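Outer membrane protein (Tpn50) (Borrelia burgdorferi, PDB 3OON) probably anchors the outer membrane to the cell wall by binding peptidoglycan through its OmpA-like C-terminal domain, the part described here. Local coordinates at residues F17-Y22 / R75-Y80. Residues are numbered along the deposited sequence; the frame is centred on the assembly and turned at random. Where two conformers were deposited one is given.
Sequences FDIEFY and RAIGNY
Ile77, on the helix 63-83, meets Ile19 of the strand 12-20 tip to tip, its CD1 methyl 4.0 Å from CG1 of Ile19. CG1 of Ile77 lies beside the backbone N (chi1 -57°), and the turn at chi2 (-67°) carries CD1 toward the strand; the CA atoms of the two isoleucines remain 9.3 Å apart. The same methyl lies 4.4 Å from CZ of Phe21, approaching that ring obliquely. Phe21 follows directly after the strand, and the far end of its ring swings in toward the helix. Ile19 also touches this ring: its CG2 sits 3.8 Å above one face, offset toward the rim, while its CG1 lies in plane at the edge of the Phe17 ring. Ile19 thus lies between two aromatic rings, with Ile77 closing in from the helix. This is the helix-on-sheet core of the OmpA C-terminal fold, in which the helices 33-45 and 63-83 cover a mixed sheet. In the helix 33-45, Ile36 touches Ile77 and Ile39 touches Phe17, so both helices share the apolar layer. The contact is purely apolar and buries 149 Å², summed over both sides. Further along the helix, the Tyr80 hydroxyl is hydrogen-bonded to Asp37, tying the two helices together.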
loop_
_atom_site.group_PDB
_atom_site.type_symbol
_atom_site.label_atom_id
_atom_site.label_comp_id
_atom_site.label_asym_id
_atom_site.label_seq_id
_atom_site.Cartn_x
_atom_site.Cartn_y
_atom_site.Cartn_z
ATOM N N PHE A 17 -3.615 4.271 7.036
ATOM C CA PHE A 17 -2.432 5.062 7.300
ATOM C C PHE A 17 -2.705 5.955 8.497
ATOM O O PHE A 17 -3.814 5.965 9.032
ATOM C CB PHE A 17 -2.051 5.894 6.064
ATOM C CG PHE A 17 -3.179 6.711 5.514
ATOM C CD1 PHE A 17 -3.329 8.038 5.871
ATOM C CD2 PHE A 17 -4.108 6.141 4.642
ATOM C CE1 PHE A 17 -4.402 8.800 5.368
ATOM C CE2 PHE A 17 -5.173 6.885 4.139
ATOM C CZ PHE A 17 -5.319 8.219 4.502
ATOM N N ASP A 18 -1.707 6.707 8.936
ATOM C CA ASP A 18 -1.941 7.639 10.033
ATOM C C ASP A 18 -1.396 9.024 9.717
ATOM O O ASP A 18 -0.269 9.181 9.232
ATOM C CB ASP A 18 -1.401 7.110 11.363
ATOM C CG ASP A 18 0.101 7.032 11.386
ATOM O OD1 ASP A 18 0.710 7.207 10.317
ATOM O OD2 ASP A 18 0.676 6.801 12.471
ATOM N N ILE A 19 -2.228 10.015 10.003
ATOM C CA ILE A 19 -1.982 11.406 9.643
ATOM C C ILE A 19 -1.907 12.162 10.941
ATOM O O ILE A 19 -2.800 12.034 11.785
ATOM C CB ILE A 19 -3.153 11.993 8.802
ATOM C CG1 ILE A 19 -3.247 11.323 7.423
ATOM C CG2 ILE A 19 -3.056 13.536 8.694
ATOM C CD1 ILE A 19 -2.118 11.674 6.436
ATOM N N GLU A 20 -0.845 12.945 11.106
ATOM C CA GLU A 20 -0.722 13.811 12.262
ATOM C C GLU A 20 -1.657 14.995 12.104
ATOM O O GLU A 20 -1.573 15.735 11.117
ATOM C CB GLU A 20 0.717 14.291 12.426
ATOM C CG GLU A 20 1.665 13.197 12.863
ATOM C CD GLU A 20 2.985 13.720 13.404
ATOM O OE1 GLU A 20 3.000 14.750 14.111
ATOM O OE2 GLU A 20 4.015 13.077 13.126
ATOM N N PHE A 21 -2.574 15.130 13.059
ATOM C CA PHE A 21 -3.419 16.307 13.195
ATOM C C PHE A 21 -2.974 17.052 14.440
ATOM O O PHE A 21 -2.522 16.441 15.406
ATOM C CB PHE A 21 -4.889 15.904 13.368
ATOM C CG PHE A 21 -5.510 15.312 12.139
ATOM C CD1 PHE A 21 -6.044 16.132 11.147
ATOM C CD2 PHE A 21 -5.587 13.936 11.985
ATOM C CE1 PHE A 21 -6.638 15.576 10.002
ATOM C CE2 PHE A 21 -6.176 13.373 10.850
ATOM C CZ PHE A 21 -6.697 14.193 9.859
ATOM N N TYR A 22 -3.096 18.370 14.426
ATOM C CA TYR A 22 -2.847 19.131 15.642
ATOM C C TYR A 22 -3.870 18.725 16.704
ATOM O O TYR A 22 -4.992 18.352 16.357
ATOM C CB TYR A 22 -2.882 20.624 15.350
ATOM C CG TYR A 22 -1.654 21.103 14.603
ATOM C CD1 TYR A 22 -0.409 21.185 15.243
ATOM C CD2 TYR A 22 -1.730 21.470 13.263
ATOM C CE1 TYR A 22 0.726 21.627 14.561
ATOM C CE2 TYR A 22 -0.602 21.914 12.569
ATOM C CZ TYR A 22 0.622 21.991 13.227
ATOM O OH TYR A 22 1.745 22.424 12.551
ATOM N N ARG A 75 -12.964 14.856 5.969
ATOM C CA ARG A 75 -13.195 15.949 5.018
ATOM C C ARG A 75 -11.942 16.764 4.691
ATOM O O ARG A 75 -11.752 17.164 3.538
ATOM C CB ARG A 75 -14.341 16.845 5.493
ATOM C CG ARG A 75 -15.679 16.217 5.216
ATOM C CD ARG A 75 -16.863 17.096 5.572
ATOM N NE ARG A 75 -18.100 16.355 5.331
ATOM C CZ ARG A 75 -18.728 16.288 4.160
ATOM N NH1 ARG A 75 -18.261 16.937 3.093
ATOM N NH2 ARG A 75 -19.838 15.572 4.058
ATOM N N ALA A 76 -11.085 16.998 5.684
ATOM C CA ALA A 76 -9.808 17.683 5.453
ATOM C C ALA A 76 -8.955 16.925 4.418
ATOM O O ALA A 76 -8.368 17.540 3.520
ATOM C CB ALA A 76 -9.046 17.842 6.764
ATOM N N ILE A 77 -8.907 15.596 4.543
ATOM C CA ILE A 77 -8.180 14.736 3.600
ATOM C C ILE A 77 -8.825 14.785 2.216
ATOM O O ILE A 77 -8.139 15.001 1.202
ATOM C CB ILE A 77 -8.090 13.263 4.099
ATOM C CG1 ILE A 77 -7.432 13.189 5.492
ATOM C CG2 ILE A 77 -7.369 12.375 3.070
ATOM C CD1 ILE A 77 -5.984 13.563 5.549
ATOM N N GLY A 78 -10.143 14.603 2.186
ATOM C CA GLY A 78 -10.916 14.644 0.942
ATOM C C GLY A 78 -10.766 15.967 0.218
ATOM O O GLY A 78 -10.571 15.993 -1.007
ATOM N N ASN A 79 -10.837 17.064 0.971
ATOM C CA ASN A 79 -10.710 18.404 0.393
ATOM C C ASN A 79 -9.387 18.610 -0.334
ATOM O O ASN A 79 -9.346 19.265 -1.379
ATOM C CB ASN A 79 -10.893 19.485 1.454
ATOM C CG ASN A 79 -12.344 19.654 1.882
ATOM O OD1 ASN A 79 -13.267 19.177 1.215
ATOM N ND2 ASN A 79 -12.549 20.334 3.004
ATOM N N TYR A 80 -8.314 18.047 0.217
ATOM C CA TYR A 80 -7.001 18.141 -0.403
ATOM C C TYR A 80 -6.963 17.349 -1.705
ATOM O O TYR A 80 -6.446 17.837 -2.715
ATOM C CB TYR A 80 -5.899 17.678 0.558
ATOM C CG TYR A 80 -4.508 17.808 -0.026
ATOM C CD1 TYR A 80 -3.913 19.059 -0.194
ATOM C CD2 TYR A 80 -3.800 16.686 -0.432
ATOM C CE1 TYR A 80 -2.643 19.179 -0.741
ATOM C CE2 TYR A 80 -2.528 16.792 -0.969
ATOM C CZ TYR A 80 -1.955 18.041 -1.123
ATOM O OH TYR A 80 -0.693 18.159 -1.658
#